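Local atomic coordinates of alginate lyase (PDB entry 3NNB), a protein that probably cleaves the polysaccharide alginate by beta-elimination, leaving an unsaturated uronate at the new non-reducing end. Residues Tyr9-Lys20 / Arg374-Glu382; Lys100-Leu111 / Lys126-Phe135. All blocks are in the same frame, centred on the assembly; numbering follows the deposited sequence. Where two conformers were deposited one is given.

Contact 1: Tyr9-Lys20 / Arg374-Glu382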
loop_
_atom_site.group_PDB
_atom_site.type_symbol
_atom_site.label_atom_id
_atom_site.label_comp_id
_atom_site.label_asym_id
_atom_site.label_seq_id
_atom_site.Cartn_x
_atom_site.Cartn_y
_atom_site.Cartn_z
ATOM N N TYR A 9 -7.649 -4.119 -6.896
ATOM C CA TYR A 9 -7.590 -4.314 -8.355
ATOM C C TYR A 9 -9.027 -4.320 -8.890
ATOM O O TYR A 9 -9.906 -4.846 -8.243
ATOM C CB TYR A 9 -6.945 -5.661 -8.732
ATOM C CG TYR A 9 -5.506 -5.898 -8.284
ATOM C CD1 TYR A 9 -4.618 -4.861 -8.136
ATOM C CD2 TYR A 9 -5.051 -7.198 -8.039
ATOM C CE1 TYR A 9 -3.277 -5.109 -7.721
ATOM C CE2 TYR A 9 -3.736 -7.447 -7.639
ATOM C CZ TYR A 9 -2.864 -6.424 -7.513
ATOM O OH TYR A 9 -1.544 -6.683 -7.117
ATOM N N ALA A 10 -9.239 -3.719 -10.055
ATOM C CA ALA A 10 -10.530 -3.725 -10.760
ATOM C C ALA A 10 -10.706 -5.107 -11.384
ATOM O O ALA A 10 -9.981 -5.447 -12.342
ATOM C CB ALA A 10 -10.566 -2.626 -11.825
ATOM N N ALA A 11 -11.586 -5.916 -10.805
ATOM C CA ALA A 11 -11.658 -7.336 -11.149
ATOM C C ALA A 11 -12.029 -7.593 -12.628
ATOM O O ALA A 11 -11.469 -8.492 -13.257
ATOM C CB ALA A 11 -12.669 -8.078 -10.244
ATOM N N GLU A 12 -13.044 -6.905 -13.160
ATOM C CA GLU A 12 -13.422 -7.216 -14.546
ATOM C C GLU A 12 -12.322 -6.841 -15.535
ATOM O O GLU A 12 -12.059 -7.583 -16.487
ATOM C CB GLU A 12 -14.777 -6.513 -14.942
ATOM C CG GLU A 12 -15.949 -6.953 -14.093
ATOM N N LYS A 13 -11.696 -5.684 -15.355
ATOM C CA LYS A 13 -10.543 -5.308 -16.169
ATOM C C LYS A 13 -9.462 -6.392 -16.127
ATOM O O LYS A 13 -8.911 -6.796 -17.156
ATOM C CB LYS A 13 -9.930 -3.974 -15.696
ATOM C CG LYS A 13 -10.649 -2.748 -16.161
ATOM C CD LYS A 13 -9.989 -1.464 -15.544
ATOM C CE LYS A 13 -10.607 -0.246 -16.139
ATOM N NZ LYS A 13 -10.112 0.037 -17.496
ATOM N N LEU A 14 -9.129 -6.837 -14.910
ATOM C CA LEU A 14 -8.021 -7.796 -14.753
ATOM C C LEU A 14 -8.348 -9.091 -15.494
ATOM O O LEU A 14 -7.480 -9.684 -16.127
ATOM C CB LEU A 14 -7.698 -8.040 -13.273
ATOM C CG LEU A 14 -6.315 -8.614 -12.995
ATOM C CD1 LEU A 14 -5.219 -7.621 -13.287
ATOM C CD2 LEU A 14 -6.254 -9.082 -11.484
ATOM N N ALA A 15 -9.602 -9.523 -15.400
ATOM C CA ALA A 15 -10.038 -10.750 -16.075
ATOM C C ALA A 15 -9.880 -10.611 -17.571
ATOM O O ALA A 15 -9.526 -11.596 -18.242
ATOM C CB ALA A 15 -11.498 -11.110 -15.688
ATOM N N LYS A 16 -10.137 -9.424 -18.112
ATOM C CA LYS A 16 -9.974 -9.220 -19.552
ATOM C C LYS A 16 -8.514 -9.185 -19.961
ATOM O O LYS A 16 -8.132 -9.720 -21.003
ATOM C CB LYS A 16 -10.725 -7.967 -20.042
ATOM C CG LYS A 16 -12.207 -8.065 -19.851
ATOM C CD LYS A 16 -12.924 -6.810 -20.291
ATOM C CE LYS A 16 -14.433 -7.071 -20.259
ATOM N NZ LYS A 16 -15.254 -5.851 -20.492
ATOM N N VAL A 17 -7.666 -8.574 -19.136
ATOM C CA VAL A 17 -6.247 -8.587 -19.408
ATOM C C VAL A 17 -5.734 -10.030 -19.391
ATOM O O VAL A 17 -4.917 -10.382 -20.209
ATOM C CB VAL A 17 -5.440 -7.712 -18.393
ATOM C CG1 VAL A 17 -3.919 -7.841 -18.648
ATOM C CG2 VAL A 17 -5.869 -6.249 -18.454
ATOM N N LYS A 18 -6.223 -10.848 -18.454
ATOM C CA LYS A 18 -5.834 -12.260 -18.385
ATOM C C LYS A 18 -6.247 -12.996 -19.669
ATOM O O LYS A 18 -5.442 -13.750 -20.244
ATOM C CB LYS A 18 -6.452 -12.966 -17.149
ATOM C CG LYS A 18 -6.085 -14.495 -17.072
ATOM C CD LYS A 18 -6.760 -15.218 -15.930
ATOM C CE LYS A 18 -6.579 -16.729 -16.082
ATOM N NZ LYS A 18 -6.611 -17.476 -14.786
ATOM N N GLU A 19 -7.484 -12.775 -20.129
ATOM C CA GLU A 19 -7.923 -13.451 -21.385
ATOM C C GLU A 19 -6.966 -13.071 -22.526
ATOM O O GLU A 19 -6.658 -13.889 -23.402
ATOM C CB GLU A 19 -9.346 -13.056 -21.804
ATOM C CG GLU A 19 -10.458 -13.532 -20.928
ATOM C CD GLU A 19 -11.871 -13.086 -21.454
ATOM O OE1 GLU A 19 -12.081 -11.906 -21.856
ATOM O OE2 GLU A 19 -12.784 -13.930 -21.453
ATOM N N LYS A 20 -6.555 -11.796 -22.533
ATOM C CA LYS A 20 -5.744 -11.212 -23.592
ATOM C C LYS A 20 -4.246 -11.198 -23.243
ATOM O O LYS A 20 -3.499 -10.476 -23.842
ATOM C CB LYS A 20 -6.246 -9.779 -23.867
ATOM C CG LYS A 20 -7.686 -9.747 -24.403
ATOM C CD LYS A 20 -8.272 -8.356 -24.396
ATOM C CE LYS A 20 -7.663 -7.476 -25.457
ATOM N NZ LYS A 20 -8.283 -6.068 -25.534
ATOM N N ARG A 374 4.656 -3.834 -15.159
ATOM C CA ARG A 374 3.489 -4.493 -14.592
ATOM C C ARG A 374 2.260 -3.623 -14.503
ATOM O O ARG A 374 1.152 -4.123 -14.592
ATOM C CB ARG A 374 3.836 -5.029 -13.206
ATOM C CG ARG A 374 2.841 -6.022 -12.700
ATOM C CD ARG A 374 3.118 -6.384 -11.243
ATOM N NE ARG A 374 4.401 -7.062 -11.123
ATOM C CZ ARG A 374 4.878 -7.569 -9.979
ATOM N NH1 ARG A 374 4.155 -7.478 -8.861
ATOM N NH2 ARG A 374 6.041 -8.181 -9.983
ATOM N N ILE A 375 2.430 -2.324 -14.317
ATOM C CA ILE A 375 1.308 -1.437 -14.099
ATOM C C ILE A 375 0.355 -1.430 -15.317
ATOM O O ILE A 375 -0.835 -1.229 -15.166
ATOM C CB ILE A 375 1.802 -0.010 -13.709
ATOM C CG1 ILE A 375 0.666 0.794 -13.132
ATOM C CG2 ILE A 375 2.495 0.655 -14.905
ATOM C CD1 ILE A 375 1.160 1.948 -12.249
ATOM N N HIS A 376 0.869 -1.751 -16.504
ATOM C CA HIS A 376 0.013 -1.854 -17.681
ATOM C C HIS A 376 -1.041 -2.962 -17.570
ATOM O O HIS A 376 -2.131 -2.903 -18.170
ATOM C CB HIS A 376 0.844 -2.076 -18.944
ATOM C CG HIS A 376 1.680 -0.912 -19.356
ATOM N ND1 HIS A 376 1.144 0.234 -19.928
ATOM C CD2 HIS A 376 3.018 -0.730 -19.318
ATOM C CE1 HIS A 376 2.134 1.053 -20.247
ATOM N NE2 HIS A 376 3.277 0.500 -19.870
ATOM N N LEU A 377 -0.731 -3.984 -16.786
ATOM C CA LEU A 377 -1.630 -5.082 -16.564
ATOM C C LEU A 377 -2.686 -4.774 -15.476
ATOM O O LEU A 377 -3.827 -5.205 -15.569
ATOM C CB LEU A 377 -0.827 -6.320 -16.113
ATOM C CG LEU A 377 0.242 -6.912 -17.033
ATOM C CD1 LEU A 377 0.991 -8.067 -16.363
ATOM C CD2 LEU A 377 -0.369 -7.368 -18.409
ATOM N N ILE A 378 -2.270 -4.027 -14.463
ATOM C CA ILE A 378 -3.067 -3.818 -13.254
ATOM C C ILE A 378 -4.035 -2.658 -13.424
ATOM O O ILE A 378 -5.157 -2.700 -12.908
ATOM C CB ILE A 378 -2.150 -3.533 -12.031
ATOM C CG1 ILE A 378 -1.220 -4.719 -11.784
ATOM C CG2 ILE A 378 -2.994 -3.213 -10.785
ATOM C CD1 ILE A 378 -1.941 -6.043 -11.701
ATOM N N TYR A 379 -3.607 -1.620 -14.125
ATOM C CA TYR A 379 -4.459 -0.467 -14.429
ATOM C C TYR A 379 -4.602 -0.268 -15.937
ATOM O O TYR A 379 -4.223 0.770 -16.493
ATOM C CB TYR A 379 -3.882 0.782 -13.765
ATOM C CG TYR A 379 -3.843 0.638 -12.244
ATOM C CD1 TYR A 379 -5.006 0.425 -11.518
ATOM C CD2 TYR A 379 -2.651 0.760 -11.545
ATOM C CE1 TYR A 379 -4.974 0.295 -10.132
ATOM C CE2 TYR A 379 -2.621 0.653 -10.171
ATOM C CZ TYR A 379 -3.766 0.405 -9.472
ATOM O OH TYR A 379 -3.711 0.282 -8.080
ATOM N N SER A 380 -5.176 -1.294 -16.588
ATOM C CA SER A 380 -5.359 -1.312 -18.020
ATOM C C SER A 380 -6.576 -0.459 -18.401
ATOM O O SER A 380 -7.352 0.011 -17.538
ATOM C CB SER A 380 -5.578 -2.745 -18.518
ATOM O OG SER A 380 -6.897 -3.217 -18.210
ATOM N N LEU A 381 -6.720 -0.319 -19.705
ATOM C CA LEU A 381 -7.847 0.339 -20.336
ATOM C C LEU A 381 -8.931 -0.629 -20.795
ATOM O O LEU A 381 -9.805 -0.266 -21.587
ATOM C CB LEU A 381 -7.317 1.181 -21.487
ATOM C CG LEU A 381 -6.429 2.398 -21.087
ATOM C CD1 LEU A 381 -5.940 3.131 -22.344
ATOM C CD2 LEU A 381 -7.099 3.408 -20.168
ATOM N N GLU A 382 -8.914 -1.861 -20.308
ATOM C CA GLU A 382 -10.016 -2.793 -20.637
ATOM C C GLU A 382 -11.400 -2.321 -20.154
ATOM O O GLU A 382 -11.559 -1.580 -19.180
ATOM C CB GLU A 382 -9.722 -4.185 -20.057
ATOM C CG GLU A 382 -8.533 -4.897 -20.718
ATOM C CD GLU A 382 -8.724 -5.122 -22.212
ATOM O OE1 GLU A 382 -9.824 -5.548 -22.604
ATOM O OE2 GLU A 382 -7.747 -4.923 -22.956
ATOM O OXT GLU A 382 -12.428 -2.748 -20.703
HETATM O O HOH W 1 -7.474 -4.348 -13.256
HETATM O O HOH W 2 -7.000 -2.208 -11.042
HETATM O O HOH W 3 -14.279 -3.927 -18.584
#
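Contact 1 joins the two ends of the chain: helix 11-19 packs against the C-terminal segment Arg374-Glu382, polar where Lys13, Lys16 and Lys20 meet the last residue and apolar underneath. Lys13 reaches across with a chain extended as far as CE and bent only at its end (chi4 -77°), which sets NZ between two backbone carbonyls. From Lys13 NZ the bond to Glu382 O, 2.7 Å, lies in the carbonyl plane on a lone pair; that to Ser380 O, 2.8 Å, tilts 34° from the Ser380 carbonyl plane. Two turns on, Lys20 NZ forms a salt bridge with Glu382 OE2 at 2.9 Å, on the syn lone pair, while Tyr26 OH binds the same oxygen. Lys13 directly, and Lys16 through a water on Glu382 OXT, would be expected to ease the charge of the C-terminal carboxylate, Lys20 that of the side chain. Ser380 OG accepts from Glu382 N (3.2 Å) in an ST turn at the bend of the tail, and Val17 CG2 rests on this hydroxyl. Val17 CG1 meets Leu377 CD2 at 3.6 Å; in one of its two conformers, Ile378 lays CD1 over one face of the Tyr9 ring, with Ile378 CG2 3.5 Å from Tyr9 CD1. Two waters connect the backbone of Ala10 to Ile378 O. Helix 98-118 backs Tyr9 and Val17, helix 27-41 covers Leu377, and helix 336-351 flanks Tyr379 and Leu381.

Contact 2: Lys100-Leu111 / Lys126-Phe135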
loop_
_atom_site.group_PDB
_atom_site.type_symbol
_atom_site.label_atom_id
_atom_site.label_comp_id
_atom_site.label_asym_id
_atom_site.label_seq_id
_atom_site.Cartn_x
_atom_site.Cartn_y
_atom_site.Cartn_z
ATOM N N LYS A 100 12.168 -7.097 5.212
ATOM C CA LYS A 100 11.767 -8.490 5.079
ATOM C C LYS A 100 10.261 -8.585 4.809
ATOM O O LYS A 100 9.825 -9.338 3.931
ATOM C CB LYS A 100 12.131 -9.322 6.315
ATOM C CG LYS A 100 13.624 -9.486 6.692
ATOM C CD LYS A 100 14.503 -9.881 5.582
ATOM C CE LYS A 100 15.896 -10.394 6.110
ATOM N NZ LYS A 100 15.969 -11.926 6.213
ATOM N N LEU A 101 9.464 -7.809 5.554
ATOM C CA LEU A 101 8.030 -7.777 5.317
ATOM C C LEU A 101 7.754 -7.331 3.866
ATOM O O LEU A 101 6.876 -7.902 3.196
ATOM C CB LEU A 101 7.344 -6.865 6.349
ATOM C CG LEU A 101 5.790 -6.869 6.253
ATOM C CD1 LEU A 101 5.125 -6.784 7.628
ATOM C CD2 LEU A 101 5.368 -5.722 5.329
ATOM N N GLY A 102 8.437 -6.256 3.434
ATOM C CA GLY A 102 8.289 -5.764 2.073
ATOM C C GLY A 102 8.612 -6.838 1.043
ATOM O O GLY A 102 7.904 -6.985 0.046
ATOM N N ASP A 103 9.730 -7.529 1.244
ATOM C CA ASP A 103 10.166 -8.559 0.286
ATOM C C ASP A 103 9.105 -9.656 0.199
ATOM O O ASP A 103 8.800 -10.152 -0.891
ATOM C CB ASP A 103 11.471 -9.219 0.719
ATOM C CG ASP A 103 12.688 -8.342 0.481
ATOM O OD1 ASP A 103 12.611 -7.352 -0.260
ATOM O OD2 ASP A 103 13.711 -8.693 1.086
HETATM N N MSE A 104 8.585 -10.060 1.364
HETATM C CA MSE A 104 7.557 -11.107 1.448
HETATM C C MSE A 104 6.286 -10.678 0.736
HETATM O O MSE A 104 5.753 -11.386 -0.116
HETATM C CB MSE A 104 7.293 -11.457 2.925
HETATM C CG MSE A 104 6.239 -12.585 3.194
HETATM SE SE MSE A 104 4.410 -12.007 2.980
HETATM C CE MSE A 104 4.378 -10.609 4.319
ATOM N N SER A 105 5.802 -9.490 1.076
ATOM C CA SER A 105 4.564 -8.985 0.505
ATOM C C SER A 105 4.651 -8.837 -1.022
ATOM O O SER A 105 3.738 -9.214 -1.786
ATOM C CB SER A 105 4.238 -7.641 1.170
ATOM O OG SER A 105 3.106 -7.058 0.580
ATOM N N LYS A 106 5.756 -8.277 -1.481
ATOM C CA LYS A 106 5.997 -8.138 -2.915
ATOM C C LYS A 106 6.060 -9.487 -3.603
ATOM O O LYS A 106 5.521 -9.667 -4.693
ATOM C CB LYS A 106 7.256 -7.342 -3.186
ATOM C CG LYS A 106 7.097 -5.899 -2.839
ATOM C CD LYS A 106 8.335 -5.091 -3.281
ATOM C CE LYS A 106 9.394 -4.999 -2.228
ATOM N NZ LYS A 106 10.267 -3.814 -2.504
ATOM N N ALA A 107 6.722 -10.441 -2.969
ATOM C CA ALA A 107 6.853 -11.799 -3.550
ATOM C C ALA A 107 5.508 -12.506 -3.665
ATOM O O ALA A 107 5.205 -13.127 -4.677
ATOM C CB ALA A 107 7.857 -12.655 -2.717
ATOM N N VAL A 108 4.684 -12.410 -2.640
ATOM C CA VAL A 108 3.391 -13.072 -2.654
ATOM C C VAL A 108 2.511 -12.441 -3.714
ATOM O O VAL A 108 1.791 -13.149 -4.426
ATOM C CB VAL A 108 2.733 -13.013 -1.264
ATOM C CG1 VAL A 108 1.262 -13.381 -1.349
ATOM C CG2 VAL A 108 3.524 -13.965 -0.267
ATOM N N THR A 109 2.585 -11.108 -3.820
ATOM C CA THR A 109 1.829 -10.367 -4.842
ATOM C C THR A 109 2.282 -10.775 -6.260
ATOM O O THR A 109 1.447 -11.112 -7.123
ATOM C CB THR A 109 1.861 -8.853 -4.584
ATOM O OG1 THR A 109 1.134 -8.594 -3.365
ATOM C CG2 THR A 109 1.231 -8.065 -5.724
ATOM N N THR A 110 3.587 -10.765 -6.504
ATOM C CA THR A 110 4.158 -11.199 -7.771
ATOM C C THR A 110 3.704 -12.630 -8.125
ATOM O O THR A 110 3.278 -12.915 -9.272
ATOM C CB THR A 110 5.705 -11.145 -7.708
ATOM O OG1 THR A 110 6.121 -9.783 -7.519
ATOM C CG2 THR A 110 6.363 -11.718 -8.954
ATOM N N LEU A 111 3.850 -13.542 -7.164
ATOM C CA LEU A 111 3.542 -14.944 -7.375
ATOM C C LEU A 111 2.068 -15.192 -7.608
ATOM O O LEU A 111 1.701 -16.006 -8.449
ATOM C CB LEU A 111 4.078 -15.822 -6.236
ATOM C CG LEU A 111 5.640 -15.842 -6.232
ATOM C CD1 LEU A 111 6.154 -16.256 -4.812
ATOM C CD2 LEU A 111 6.242 -16.750 -7.380
ATOM N N LYS A 126 4.886 -21.591 -4.215
ATOM C CA LYS A 126 5.942 -20.743 -3.593
ATOM C C LYS A 126 5.325 -19.630 -2.780
ATOM O O LYS A 126 5.819 -19.324 -1.692
ATOM C CB LYS A 126 6.912 -20.180 -4.613
ATOM C CG LYS A 126 8.058 -19.357 -4.051
ATOM C CD LYS A 126 9.245 -20.195 -3.583
ATOM C CE LYS A 126 10.326 -19.371 -2.868
ATOM N NZ LYS A 126 11.634 -20.105 -2.690
ATOM N N ALA A 127 4.234 -19.059 -3.263
ATOM C CA ALA A 127 3.561 -18.037 -2.504
ATOM C C ALA A 127 3.080 -18.537 -1.161
ATOM O O ALA A 127 3.219 -17.847 -0.148
ATOM C CB ALA A 127 2.357 -17.418 -3.292
ATOM N N VAL A 128 2.505 -19.733 -1.153
ATOM C CA VAL A 128 2.018 -20.360 0.089
ATOM C C VAL A 128 3.197 -20.630 1.052
ATOM O O VAL A 128 3.015 -20.519 2.260
ATOM C CB VAL A 128 1.138 -21.618 -0.241
ATOM C CG1 VAL A 128 0.778 -22.413 1.006
ATOM C CG2 VAL A 128 -0.147 -21.156 -0.920
ATOM N N ASP A 129 4.389 -20.954 0.516
ATOM C CA ASP A 129 5.594 -21.149 1.338
ATOM C C ASP A 129 5.947 -19.830 2.031
ATOM O O ASP A 129 6.103 -19.815 3.246
ATOM C CB ASP A 129 6.714 -21.680 0.452
ATOM C CG ASP A 129 7.968 -22.081 1.190
ATOM O OD1 ASP A 129 7.986 -22.280 2.415
ATOM O OD2 ASP A 129 8.949 -22.298 0.435
ATOM N N PHE A 130 5.996 -18.719 1.286
ATOM C CA PHE A 130 6.196 -17.410 1.919
ATOM C C PHE A 130 5.158 -17.141 3.007
ATOM O O PHE A 130 5.489 -16.670 4.062
ATOM C CB PHE A 130 6.069 -16.271 0.905
ATOM C CG PHE A 130 7.326 -16.000 0.098
ATOM C CD1 PHE A 130 8.308 -15.154 0.627
ATOM C CD2 PHE A 130 7.490 -16.473 -1.221
ATOM C CE1 PHE A 130 9.441 -14.856 -0.090
ATOM C CE2 PHE A 130 8.636 -16.180 -1.947
ATOM C CZ PHE A 130 9.623 -15.386 -1.371
ATOM N N LEU A 131 3.890 -17.385 2.708
ATOM C CA LEU A 131 2.813 -17.092 3.669
ATOM C C LEU A 131 2.898 -17.983 4.926
ATOM O O LEU A 131 2.634 -17.514 6.038
ATOM C CB LEU A 131 1.481 -17.302 3.011
ATOM C CG LEU A 131 1.077 -16.293 1.955
ATOM C CD1 LEU A 131 -0.225 -16.741 1.200
ATOM C CD2 LEU A 131 0.956 -14.816 2.494
ATOM N N ASN A 132 3.199 -19.271 4.736
ATOM C CA ASN A 132 3.409 -20.184 5.880
ATOM C C ASN A 132 4.510 -19.663 6.787
ATOM O O ASN A 132 4.336 -19.535 8.014
ATOM C CB ASN A 132 3.803 -21.614 5.419
ATOM C CG ASN A 132 2.632 -22.409 4.898
ATOM O OD1 ASN A 132 1.509 -22.201 5.314
ATOM N ND2 ASN A 132 2.906 -23.381 4.038
ATOM N N VAL A 133 5.637 -19.337 6.177
ATOM C CA VAL A 133 6.805 -18.907 6.946
ATOM C C VAL A 133 6.497 -17.592 7.672
ATOM O O VAL A 133 6.805 -17.430 8.852
ATOM C CB VAL A 133 8.048 -18.798 6.079
ATOM C CG1 VAL A 133 9.196 -18.151 6.875
ATOM C CG2 VAL A 133 8.440 -20.212 5.560
ATOM N N TRP A 134 5.867 -16.664 6.980
ATOM C CA TRP A 134 5.636 -15.338 7.570
ATOM C C TRP A 134 4.524 -15.278 8.609
ATOM O O TRP A 134 4.660 -14.582 9.621
ATOM C CB TRP A 134 5.373 -14.272 6.485
ATOM C CG TRP A 134 5.390 -12.889 7.055
ATOM C CD1 TRP A 134 4.357 -12.207 7.609
ATOM C CD2 TRP A 134 6.558 -12.082 7.254
ATOM N NE1 TRP A 134 4.797 -10.989 8.103
ATOM C CE2 TRP A 134 6.147 -10.912 7.927
ATOM C CE3 TRP A 134 7.912 -12.235 6.916
ATOM C CZ2 TRP A 134 7.037 -9.884 8.260
ATOM C CZ3 TRP A 134 8.793 -11.213 7.224
ATOM C CH2 TRP A 134 8.361 -10.067 7.926
ATOM N N PHE A 135 3.414 -15.954 8.334
ATOM C CA PHE A 135 2.181 -15.852 9.085
ATOM C C PHE A 135 1.732 -17.048 9.935
ATOM O O PHE A 135 1.001 -16.837 10.912
ATOM C CB PHE A 135 1.010 -15.553 8.150
ATOM C CG PHE A 135 1.067 -14.206 7.484
ATOM C CD1 PHE A 135 0.660 -13.042 8.156
ATOM C CD2 PHE A 135 1.517 -14.083 6.165
ATOM C CE1 PHE A 135 0.711 -11.813 7.550
ATOM C CE2 PHE A 135 1.602 -12.825 5.567
ATOM C CZ PHE A 135 1.160 -11.695 6.256
#
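Lys126 opens the second segment by laying its aliphatic CG against Leu111 CD1 at 3.7 Å, while its amine is bound by the carbonyls of Leu41 and Met43. Ala127 follows, its CB 3.8 Å from Leu111 CB; here the backbones come close, with 5.0 Å between the CA atoms of Val108 and Ala127. Phe130 is a knob in a hole formed by Met104, Ala107, Val108 and Leu111. Ala107 CB stands over one face of its ring in a CH-pi contact, 3.7 Å from the centroid, and Val108 CG2 touches Phe130 CB. The two helices thus form an antiparallel hairpin, their axes 9.0 Å apart at 152°, consistent with the alpha/alpha toroid of six-hairpin enzymes, built from such hairpins. Leu131 then offers CD2 to both methyls of Val108, which crosses it at about a right angle. At Trp134, the bends of selenomethionine Met104 (chi2 -77°, chi3 -60°) bring CE over the five-membered ring, 3.6 Å from its centroid, and Trp134 CZ2 meets Leu101 CB at 3.6 Å. Last in line, Phe135 CE2 lies 3.8 Å from Met104 CE, with Met104 SE in an oblique Met-aromatic contact; Trp198 packs edge-to-face with the Phe135 ring.

Overall arrangement
From the N terminus the chain first runs through Tyr9-Lys20, whose partner Arg374-Glu382 arrives only at the very end, so contact 1 closes a loop of 353 intervening residues that is rich in helix. Contact 2 lies wholly within that loop and closes a short one of its own, with 14 residues between Lys100-Leu111 and Lys126-Phe135; the two are nested and do not cross. Their centres are 22 Å apart, yet they touch through helix 98-118: Arg374 NH2 lies 2.9 Å from Thr110 OG1, a probable hydrogen bond, and Tyr9 OH, hydrogen-bonded to Glu173, also packs on Thr109 CG2. That helix thereby ties the helical hairpin to the joined chain ends.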